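Local coordinates for B12-binding domain-containing protein (Kitasatospora setae, PDB 6WTE) that binds cobalamin and a [4Fe-4S] cluster and acts as a radical S-adenosylmethionine methylase, TsrM, that transfers methyl groups by non-radical catalysis, at residues R554-I557 against M558-A561; P508-H511 against H512-M515; L285-I288 against V289-H293. All coordinates share one frame; numbering follows the deposited sequence.

Contact 1: R554-I557 against M558-A561; sequences REEI and MRKA
An i to i+3 salt bridge between E556 and R559 decorates the first two turns of the helix 554-566, whose backbone is tied by i to i+4 bonds such as K560 N to E556 O (2.8 Å). R559 takes the carboxylate side-on with two nitrogens: NE donates to E556 OE1 at 2.9 Å, and NH2 donates to the syn lone pair of E556 OE2 (2.9 Å). Both bonds are nearly straight (167° or more), although the carboxylate and guanidinium planes are turned 30° apart. E556 reaches forward because its chain bends at chi2 (62°), which lays it alongside R559, pointing the same way. A water donates to E556 OE2 (2.8 Å) and accepts from K560 NZ, which also bonds Y543. R559 NH1 has a second carboxylate in E563, one turn on. Were R559 cut back to an alanine, E556 would probably lose both donors and be freer to turn, and E563 its bond from NH1. On another face, M558 curls back over the first turn, its CE 3.4 Å from R554 O. R554 is salt-bridged to E524 and in cation-pi contact with W551; I557, M558 and A561 pack on helix 533-540, where R554 also touches F534.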
ATOM      1  N   ARG A 554       0.612  -0.409  25.768  1.00 15.24           N
ATOM      2  CA  ARG A 554       2.004  -0.170  25.395  1.00 14.60           C
ATOM      3  C   ARG A 554       2.865   0.197  26.601  1.00 15.23           C
ATOM      4  O   ARG A 554       4.034  -0.202  26.677  1.00 15.44           O
ATOM      5  CB  ARG A 554       2.086   0.909  24.308  1.00 14.32           C
ATOM      6  CG  ARG A 554       1.446   2.251  24.640  1.00 14.47           C
ATOM      7  CD  ARG A 554       1.359   3.051  23.340  1.00 14.10           C
ATOM      8  NE  ARG A 554       0.851   4.412  23.499  1.00 16.13           N
ATOM      9  CZ  ARG A 554      -0.439   4.710  23.580  1.00 18.95           C
ATOM     10  NH1 ARG A 554      -1.338   3.736  23.550  1.00 16.43           N
ATOM     11  NH2 ARG A 554      -0.833   5.975  23.694  1.00 18.95           N
ATOM     12  N   GLU A 555       2.315   0.951  27.556  1.00 15.57           N
ATOM     13  CA  GLU A 555       3.101   1.285  28.742  1.00 16.22           C
ATOM     14  C   GLU A 555       3.427   0.039  29.558  1.00 17.83           C
ATOM     15  O   GLU A 555       4.561  -0.122  30.027  1.00 17.12           O
ATOM     16  CB  GLU A 555       2.373   2.316  29.604  1.00 18.12           C
ATOM     17  CG  GLU A 555       2.371   3.717  29.006  1.00 24.53           C
ATOM     18  CD  GLU A 555       1.980   4.781  30.010  1.00 31.70           C
ATOM     19  OE1 GLU A 555       2.527   4.770  31.132  1.00 38.92           O
ATOM     20  OE2 GLU A 555       1.121   5.627  29.681  1.00 38.48           O
ATOM     21  N   GLU A 556       2.446  -0.853  29.729  1.00 16.31           N
ATOM     22  CA  GLU A 556       2.690  -2.091  30.466  1.00 16.58           C
ATOM     23  C   GLU A 556       3.685  -2.985  29.740  1.00 16.43           C
ATOM     24  O   GLU A 556       4.541  -3.618  30.370  1.00 16.84           O
ATOM     25  CB  GLU A 556       1.373  -2.837  30.687  1.00 17.66           C
ATOM     26  CG  GLU A 556       1.537  -4.306  31.108  1.00 17.66           C
ATOM     27  CD  GLU A 556       2.266  -4.485  32.427  1.00 18.95           C
ATOM     28  OE1 GLU A 556       2.336  -3.520  33.219  1.00 17.65           O
ATOM     29  OE2 GLU A 556       2.758  -5.610  32.686  1.00 17.46           O
ATOM     30  N   ILE A 557       3.589  -3.052  28.415  1.00 15.87           N
ATOM     31  CA  ILE A 557       4.501  -3.904  27.667  1.00 17.79           C
ATOM     32  C   ILE A 557       5.928  -3.387  27.796  1.00 17.91           C
ATOM     33  O   ILE A 557       6.876  -4.169  27.935  1.00 17.12           O
ATOM     34  CB  ILE A 557       4.029  -4.009  26.210  1.00 19.73           C
ATOM     35  CG1 ILE A 557       2.763  -4.869  26.173  1.00 16.44           C
ATOM     36  CG2 ILE A 557       5.123  -4.592  25.323  1.00 19.11           C
ATOM     37  CD1 ILE A 557       2.007  -4.816  24.879  1.00 19.29           C
ATOM     38  N   MET A 558       6.101  -2.063  27.810  1.00 17.69           N
ATOM     39  CA  MET A 558       7.435  -1.515  28.036  1.00 17.33           C
ATOM     40  C   MET A 558       7.906  -1.766  29.466  1.00 18.91           C
ATOM     41  O   MET A 558       9.080  -2.087  29.690  1.00 19.21           O
ATOM     42  CB  MET A 558       7.447  -0.025  27.688  1.00 18.80           C
ATOM     43  CG  MET A 558       7.381   0.215  26.186  1.00 22.54           C
ATOM     44  SD  MET A 558       7.410   1.942  25.655  1.00 22.62           S
ATOM     45  CE  MET A 558       5.896   2.578  26.371  1.00 21.56           C
ATOM     46  N   ARG A 559       7.003  -1.674  30.447  1.00 17.53           N
ATOM     47  CA  ARG A 559       7.394  -1.999  31.815  1.00 18.22           C
ATOM     48  C   ARG A 559       7.815  -3.457  31.923  1.00 18.29           C
ATOM     49  O   ARG A 559       8.828  -3.775  32.557  1.00 19.73           O
ATOM     50  CB  ARG A 559       6.249  -1.706  32.785  1.00 18.40           C
ATOM     51  CG  ARG A 559       6.623  -1.931  34.251  1.00 19.16           C
ATOM     52  CD  ARG A 559       5.391  -2.220  35.112  1.00 19.26           C
ATOM     53  NE  ARG A 559       4.822  -3.514  34.754  1.00 18.88           N
ATOM     54  CZ  ARG A 559       5.263  -4.669  35.241  1.00 19.18           C
ATOM     55  NH1 ARG A 559       6.255  -4.679  36.118  1.00 19.84           N
ATOM     56  NH2 ARG A 559       4.706  -5.808  34.856  1.00 19.21           N
ATOM     57  N   LYS A 560       7.051  -4.360  31.301  1.00 18.81           N
ATOM     58  CA  LYS A 560       7.357  -5.778  31.415  1.00 24.12           C
ATOM     59  C   LYS A 560       8.650  -6.124  30.693  1.00 24.90           C
ATOM     60  O   LYS A 560       9.382  -7.015  31.133  1.00 26.82           O
ATOM     61  CB  LYS A 560       6.202  -6.623  30.871  1.00 24.59           C
ATOM     62  CG  LYS A 560       6.259  -8.075  31.341  1.00 32.13           C
ATOM     63  CD  LYS A 560       4.895  -8.745  31.321  1.00 30.45           C
ATOM     64  CE  LYS A 560       4.581  -9.307  29.947  1.00 32.37           C
ATOM     65  NZ  LYS A 560       3.182  -9.808  29.863  1.00 28.06           N
ATOM     66  N   ALA A 561       8.957  -5.415  29.602  1.00 21.05           N
ATOM     67  CA  ALA A 561      10.225  -5.632  28.915  1.00 20.78           C
ATOM     68  C   ALA A 561      11.401  -5.183  29.773  1.00 24.80           C
ATOM     69  O   ALA A 561      12.451  -5.840  29.790  1.00 24.60           O
ATOM     70  CB  ALA A 561      10.227  -4.899  27.575  1.00 21.85           C
TER
HETATM   71  O   HOH W   1       1.754  -7.812  31.231  1.00 21.41           O

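Contact 2: P508-H511 against H512-M515; sequences PADH and HRVM
D510 and R513 meet across a 3-10 turn that leads into strand 514-515. The turn carries i to i+3 bonds, H511 N to P508 O and R513 N to D510 O (3.0 Å), and is continued by a weak bond from V514 N to H511 O (3.5 Å). The side chains of D510 and R513 run alongside each other and point the same way, but their salt bridge is loose: D510 OD1 to R513 NE is 3.5 Å, a weak bond, and the carboxylate and guanidinium planes stand 71° apart. A water bridges this junction. It donates to D510 OD1 (2.7 Å), accepts from R513 NE, and also bonds H512 NE2, lying in the planes of both the imidazole and the guanidinium at their edges.

The torsions explain the convergence. In H512, CG sits between the backbone N and the carbonyl carbon (chi1 67°), which folds the ring back over the turn and brings CD2 edge-on to A509 O at 3.2 Å; R513 CB covers one ring face. R513 adopts the same first torsion (chi1 66°), carrying its CG to 3.4 Å from D510 O before an extended chain delivers NE to the water. H511 turns its ring the other way, and P508 CA lies 3.6 Å above the ring plane, over its centre. V514 places CG1 against D510 O, and a second water joins P508 O to H512 N.

R513 NH2 has its strongest partner in M398 O, at the end of helix 387-398, against which D510 and V514 also pack. Backbone bonds from R513 and M515 to T405, and from M515 to F407, set strand 514-515 parallel to strand 404-412 in the mixed sheet.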
ATOM      1  N   PRO A 508      -7.653  13.286  27.491  1.00 22.55           N
ATOM      2  CA  PRO A 508      -6.412  12.584  27.867  1.00 24.76           C
ATOM      3  C   PRO A 508      -6.638  11.179  28.406  1.00 21.89           C
ATOM      4  O   PRO A 508      -5.750  10.326  28.271  1.00 23.50           O
ATOM      5  CB  PRO A 508      -5.801  13.508  28.931  1.00 29.80           C
ATOM      6  CG  PRO A 508      -6.347  14.863  28.604  1.00 29.95           C
ATOM      7  CD  PRO A 508      -7.744  14.624  28.100  1.00 27.77           C
ATOM      8  N   ALA A 509      -7.804  10.905  29.000  1.00 22.87           N
ATOM      9  CA  ALA A 509      -8.096   9.558  29.476  1.00 21.53           C
ATOM     10  C   ALA A 509      -8.263   8.555  28.343  1.00 22.88           C
ATOM     11  O   ALA A 509      -8.336   7.351  28.614  1.00 23.60           O
ATOM     12  CB  ALA A 509      -9.357   9.571  30.347  1.00 23.22           C
ATOM     13  N   ASP A 510      -8.312   9.018  27.093  1.00 19.29           N
ATOM     14  CA  ASP A 510      -8.474   8.164  25.924  1.00 17.62           C
ATOM     15  C   ASP A 510      -7.197   8.008  25.108  1.00 15.71           C
ATOM     16  O   ASP A 510      -7.214   7.314  24.085  1.00 14.65           O
ATOM     17  CB  ASP A 510      -9.572   8.722  25.006  1.00 17.09           C
ATOM     18  CG  ASP A 510     -10.953   8.661  25.629  1.00 24.57           C
ATOM     19  OD1 ASP A 510     -11.205   7.745  26.442  1.00 26.92           O
ATOM     20  OD2 ASP A 510     -11.792   9.525  25.281  1.00 23.15           O
ATOM     21  N   HIS A 511      -6.096   8.642  25.517  1.00 14.93           N
ATOM     22  CA  HIS A 511      -4.863   8.568  24.733  1.00 17.00           C
ATOM     23  C   HIS A 511      -4.381   7.131  24.560  1.00 14.44           C
ATOM     24  O   HIS A 511      -3.751   6.799  23.549  1.00 17.35           O
ATOM     25  CB  HIS A 511      -3.775   9.408  25.400  1.00 19.23           C
ATOM     26  CG  HIS A 511      -3.936  10.880  25.200  1.00 22.39           C
ATOM     27  ND1 HIS A 511      -3.260  11.812  25.958  1.00 31.45           N
ATOM     28  CD2 HIS A 511      -4.679  11.585  24.314  1.00 27.83           C
ATOM     29  CE1 HIS A 511      -3.589  13.026  25.557  1.00 27.74           C
ATOM     30  NE2 HIS A 511      -4.447  12.917  24.559  1.00 29.28           N
ATOM     31  N   HIS A 512      -4.677   6.261  25.527  1.00 15.27           N
ATOM     32  CA  HIS A 512      -4.226   4.880  25.427  1.00 15.26           C
ATOM     33  C   HIS A 512      -4.863   4.162  24.244  1.00 13.82           C
ATOM     34  O   HIS A 512      -4.280   3.211  23.716  1.00 13.57           O
ATOM     35  CB  HIS A 512      -4.547   4.141  26.723  1.00 17.81           C
ATOM     36  CG  HIS A 512      -6.012   3.964  26.955  1.00 18.25           C
ATOM     37  ND1 HIS A 512      -6.621   2.727  26.973  1.00 19.36           N
ATOM     38  CD2 HIS A 512      -7.001   4.872  27.132  1.00 16.45           C
ATOM     39  CE1 HIS A 512      -7.916   2.879  27.190  1.00 18.71           C
ATOM     40  NE2 HIS A 512      -8.174   4.170  27.282  1.00 19.88           N
ATOM     41  N   ARG A 513      -6.050   4.595  23.806  1.00 13.66           N
ATOM     42  CA  ARG A 513      -6.778   3.867  22.773  1.00 13.19           C
ATOM     43  C   ARG A 513      -6.892   4.635  21.461  1.00 16.05           C
ATOM     44  O   ARG A 513      -7.714   4.271  20.615  1.00 13.69           O
ATOM     45  CB  ARG A 513      -8.170   3.462  23.270  1.00 14.23           C
ATOM     46  CG  ARG A 513      -9.154   4.602  23.562  1.00 16.68           C
ATOM     47  CD  ARG A 513     -10.499   4.009  24.018  1.00 15.31           C
ATOM     48  NE  ARG A 513     -11.527   5.000  24.339  1.00 15.92           N
ATOM     49  CZ  ARG A 513     -12.508   5.363  23.516  1.00 19.26           C
ATOM     50  NH1 ARG A 513     -12.600   4.830  22.303  1.00 16.79           N
ATOM     51  NH2 ARG A 513     -13.398   6.266  23.904  1.00 19.42           N
ATOM     52  N   VAL A 514      -6.081   5.675  21.261  1.00 13.02           N
ATOM     53  CA  VAL A 514      -6.113   6.430  20.015  1.00 12.77           C
ATOM     54  C   VAL A 514      -4.719   6.497  19.417  1.00 15.19           C
ATOM     55  O   VAL A 514      -3.709   6.507  20.129  1.00 14.71           O
ATOM     56  CB  VAL A 514      -6.658   7.862  20.195  1.00 16.17           C
ATOM     57  CG1 VAL A 514      -8.032   7.833  20.823  1.00 18.28           C
ATOM     58  CG2 VAL A 514      -5.702   8.706  21.017  1.00 20.00           C
ATOM     59  N   MET A 515      -4.680   6.560  18.089  1.00 13.26           N
ATOM     60  CA  MET A 515      -3.470   6.836  17.327  1.00 12.89           C
ATOM     61  C   MET A 515      -3.686   8.137  16.574  1.00 17.04           C
ATOM     62  O   MET A 515      -4.575   8.218  15.724  1.00 14.75           O
ATOM     63  CB  MET A 515      -3.165   5.697  16.362  1.00 15.00           C
ATOM     64  CG  MET A 515      -2.648   4.444  17.043  1.00 14.97           C
ATOM     65  SD  MET A 515      -2.138   3.250  15.798  1.00 18.90           S
ATOM     66  CE  MET A 515      -1.459   1.939  16.808  1.00 17.76           C
TER
HETATM   67  O   HOH W   2      -5.025   7.127  28.429  1.00 23.88           O
HETATM   68  O   HOH W   3     -11.004   5.237  27.445  1.00 28.00           O

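Contact 3: L285-I288 against V289-H293; sequences LREI and VRRRH
The backbone from L285 to H293 is regular alpha helix, its i to i+4 bonds running from V289 N to L285 O (2.9 Å) through R292 N to I288 O. On one side of it, E287 gathers two consecutive arginines into a salt-bridge network. R290 approaches side-on with two nitrogens: NE donates to E287 OE1 at 3.0 Å and NH2 to E287 OE2 at 2.8 Å, both on the syn side but tilted out of the carboxylate plane. R291 comes in from the anti side, its NE reaching the same E287 OE2 at 3.0 Å almost linearly (177°). The two guanidinium groups are turned differently against the carboxylate, R290 by 37° and R291 by 83°. A bend at chi3 swings the R290 guanidinium back over the turn, whereas the R291 chain stays extended from CG to NE. A water donating to E287 OE2 at 2.7 Å also accepts from R291 NH2. Such a gathering of donors holds the carboxylate in place and would probably favour its charged form. R291 NH1 is shared with D254 and E257 of helix 249-261, so this charge ties two helices.

The apolar side chains face the neighbouring helices: I288 lies against V253, which E287 and R291 also touch, and M256, and its CG2 touches R292 CD at 3.9 Å, while L285 and V289 pack on helix 316-325. Helix 278-294 is the connecting helix of a beta-alpha-beta crossover between parallel strands 266-269 and 304-309, as in the barrel-like core of radical SAM enzymes.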
ATOM      1  N   LEU A 285     -13.116 -18.129   3.979  1.00 12.57           N
ATOM      2  CA  LEU A 285     -13.193 -18.416   5.406  1.00 13.51           C
ATOM      3  C   LEU A 285     -13.785 -19.798   5.653  1.00 14.94           C
ATOM      4  O   LEU A 285     -13.294 -20.549   6.505  1.00 13.38           O
ATOM      5  CB  LEU A 285     -14.013 -17.335   6.110  1.00 14.99           C
ATOM      6  CG  LEU A 285     -13.388 -15.938   6.021  1.00 15.17           C
ATOM      7  CD1 LEU A 285     -14.361 -14.883   6.539  1.00 14.68           C
ATOM      8  CD2 LEU A 285     -12.070 -15.881   6.783  1.00 14.22           C
ATOM      9  N   ARG A 286     -14.819 -20.160   4.890  1.00 15.29           N
ATOM     10  CA  ARG A 286     -15.404 -21.491   5.012  1.00 13.90           C
ATOM     11  C   ARG A 286     -14.365 -22.581   4.764  1.00 15.65           C
ATOM     12  O   ARG A 286     -14.341 -23.595   5.469  1.00 16.49           O
ATOM     13  CB  ARG A 286     -16.579 -21.641   4.044  1.00 14.06           C
ATOM     14  CG  ARG A 286     -17.810 -20.808   4.405  1.00 18.21           C
ATOM     15  CD  ARG A 286     -18.980 -21.114   3.477  1.00 20.85           C
ATOM     16  NE  ARG A 286     -20.120 -20.240   3.746  1.00 27.55           N
ATOM     17  CZ  ARG A 286     -20.481 -19.221   2.973  1.00 24.61           C
ATOM     18  NH1 ARG A 286     -19.803 -18.950   1.863  1.00 23.84           N
ATOM     19  NH2 ARG A 286     -21.527 -18.477   3.306  1.00 32.57           N
ATOM     20  N   GLU A 287     -13.509 -22.400   3.754  1.00 13.34           N
ATOM     21  CA  GLU A 287     -12.481 -23.402   3.486  1.00 15.18           C
ATOM     22  C   GLU A 287     -11.450 -23.456   4.608  1.00 14.24           C
ATOM     23  O   GLU A 287     -10.996 -24.544   4.985  1.00 14.76           O
ATOM     24  CB  GLU A 287     -11.814 -23.123   2.138  1.00 14.51           C
ATOM     25  CG  GLU A 287     -10.654 -24.055   1.810  1.00 15.64           C
ATOM     26  CD  GLU A 287     -11.074 -25.508   1.685  1.00 20.40           C
ATOM     27  OE1 GLU A 287     -12.290 -25.792   1.581  1.00 22.27           O
ATOM     28  OE2 GLU A 287     -10.176 -26.377   1.685  1.00 21.52           O
ATOM     29  N   ILE A 288     -11.076 -22.299   5.162  1.00 13.04           N
ATOM     30  CA  ILE A 288     -10.142 -22.286   6.286  1.00 13.67           C
ATOM     31  C   ILE A 288     -10.727 -23.054   7.463  1.00 13.39           C
ATOM     32  O   ILE A 288     -10.052 -23.873   8.102  1.00 13.67           O
ATOM     33  CB  ILE A 288      -9.798 -20.842   6.688  1.00 12.53           C
ATOM     34  CG1 ILE A 288      -9.031 -20.130   5.569  1.00 12.18           C
ATOM     35  CG2 ILE A 288      -8.986 -20.839   7.971  1.00 14.25           C
ATOM     36  CD1 ILE A 288      -8.821 -18.660   5.859  1.00 11.80           C
ATOM     37  N   VAL A 289     -11.996 -22.789   7.767  1.00 13.45           N
ATOM     38  CA  VAL A 289     -12.664 -23.467   8.874  1.00 14.02           C
ATOM     39  C   VAL A 289     -12.744 -24.962   8.612  1.00 17.27           C
ATOM     40  O   VAL A 289     -12.520 -25.779   9.514  1.00 16.79           O
ATOM     41  CB  VAL A 289     -14.059 -22.856   9.100  1.00 15.62           C
ATOM     42  CG1 VAL A 289     -14.865 -23.706  10.076  1.00 15.12           C
ATOM     43  CG2 VAL A 289     -13.925 -21.434   9.604  1.00 17.02           C
ATOM     44  N   ARG A 290     -13.048 -25.342   7.370  1.00 16.00           N
ATOM     45  CA  ARG A 290     -13.185 -26.758   7.048  1.00 16.92           C
ATOM     46  C   ARG A 290     -11.871 -27.499   7.253  1.00 17.40           C
ATOM     47  O   ARG A 290     -11.859 -28.602   7.809  1.00 18.16           O
ATOM     48  CB  ARG A 290     -13.667 -26.933   5.608  1.00 17.61           C
ATOM     49  CG  ARG A 290     -13.920 -28.384   5.224  1.00 20.17           C
ATOM     50  CD  ARG A 290     -13.966 -28.584   3.713  1.00 24.19           C
ATOM     51  NE  ARG A 290     -12.656 -28.400   3.087  1.00 22.27           N
ATOM     52  CZ  ARG A 290     -11.693 -29.318   3.088  1.00 26.94           C
ATOM     53  NH1 ARG A 290     -11.889 -30.485   3.689  1.00 27.69           N
ATOM     54  NH2 ARG A 290     -10.533 -29.073   2.493  1.00 25.72           N
ATOM     55  N   ARG A 291     -10.752 -26.900   6.837  1.00 16.62           N
ATOM     56  CA  ARG A 291      -9.463 -27.560   7.030  1.00 14.98           C
ATOM     57  C   ARG A 291      -9.096 -27.639   8.504  1.00 18.27           C
ATOM     58  O   ARG A 291      -8.569 -28.660   8.965  1.00 16.55           O
ATOM     59  CB  ARG A 291      -8.372 -26.828   6.258  1.00 16.92           C
ATOM     60  CG  ARG A 291      -8.514 -26.916   4.758  1.00 16.97           C
ATOM     61  CD  ARG A 291      -7.207 -26.580   4.093  1.00 18.18           C
ATOM     62  NE  ARG A 291      -7.379 -26.343   2.669  1.00 16.22           N
ATOM     63  CZ  ARG A 291      -6.379 -26.115   1.827  1.00 16.75           C
ATOM     64  NH1 ARG A 291      -5.128 -26.099   2.272  1.00 15.47           N
ATOM     65  NH2 ARG A 291      -6.633 -25.894   0.545  1.00 15.78           N
ATOM     66  N   ARG A 292      -9.360 -26.567   9.257  1.00 16.74           N
ATOM     67  CA  ARG A 292      -9.075 -26.574  10.688  1.00 18.41           C
ATOM     68  C   ARG A 292      -9.826 -27.699  11.382  1.00 19.60           C
ATOM     69  O   ARG A 292      -9.259 -28.442  12.194  1.00 20.72           O
ATOM     70  CB  ARG A 292      -9.449 -25.221  11.296  1.00 19.25           C
ATOM     71  CG  ARG A 292      -8.438 -24.118  11.016  1.00 18.29           C
ATOM     72  CD  ARG A 292      -8.991 -22.744  11.378  1.00 19.61           C
ATOM     73  NE  ARG A 292      -9.501 -22.685  12.747  1.00 20.99           N
ATOM     74  CZ  ARG A 292      -9.004 -21.900  13.701  1.00 24.39           C
ATOM     75  NH1 ARG A 292      -9.537 -21.910  14.916  1.00 30.66           N
ATOM     76  NH2 ARG A 292      -7.975 -21.113  13.449  1.00 22.58           N
ATOM     77  N   HIS A 293     -11.108 -27.852  11.056  1.00 19.81           N
ATOM     78  CA  HIS A 293     -11.915 -28.872  11.711  1.00 19.28           C
ATOM     79  C   HIS A 293     -11.536 -30.274  11.252  1.00 19.58           C
ATOM     80  O   HIS A 293     -11.596 -31.215  12.048  1.00 19.13           O
ATOM     81  CB  HIS A 293     -13.393 -28.593  11.450  1.00 18.56           C
ATOM     82  CG  HIS A 293     -13.911 -27.394  12.186  1.00 25.11           C
ATOM     83  ND1 HIS A 293     -15.232 -27.259  12.556  1.00 31.42           N
ATOM     84  CD2 HIS A 293     -13.285 -26.270  12.609  1.00 24.88           C
ATOM     85  CE1 HIS A 293     -15.396 -26.106  13.182  1.00 30.68           C
ATOM     86  NE2 HIS A 293     -14.231 -25.487  13.227  1.00 25.21           N
TER
HETATM   87  O   HOH W   4      -9.087 -26.612  -0.762  1.00 22.77           O

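How the contacts relate
Contacts 1 and 2 are neighbours, with centres 16 Å apart: R554 of contact 1 probably donates NH1 to H512 O and NH2 to H511 O, each at 3.0 Å, joining the C-terminal helix to the turn before strand 514-515. Contact 3 stands alone, its nearest atoms about 22 Å from contact 1 and about 23 Å from contact 2, in the radical SAM core. All three are partly buried and away from the cofactor sites. Contacts 1 and 3 share a two-nitrogen arginine-glutamate grip on a helix, to which contact 3 adds a second arginine; contact 2, on a 3-10 turn, relies on a weak ion pair and water.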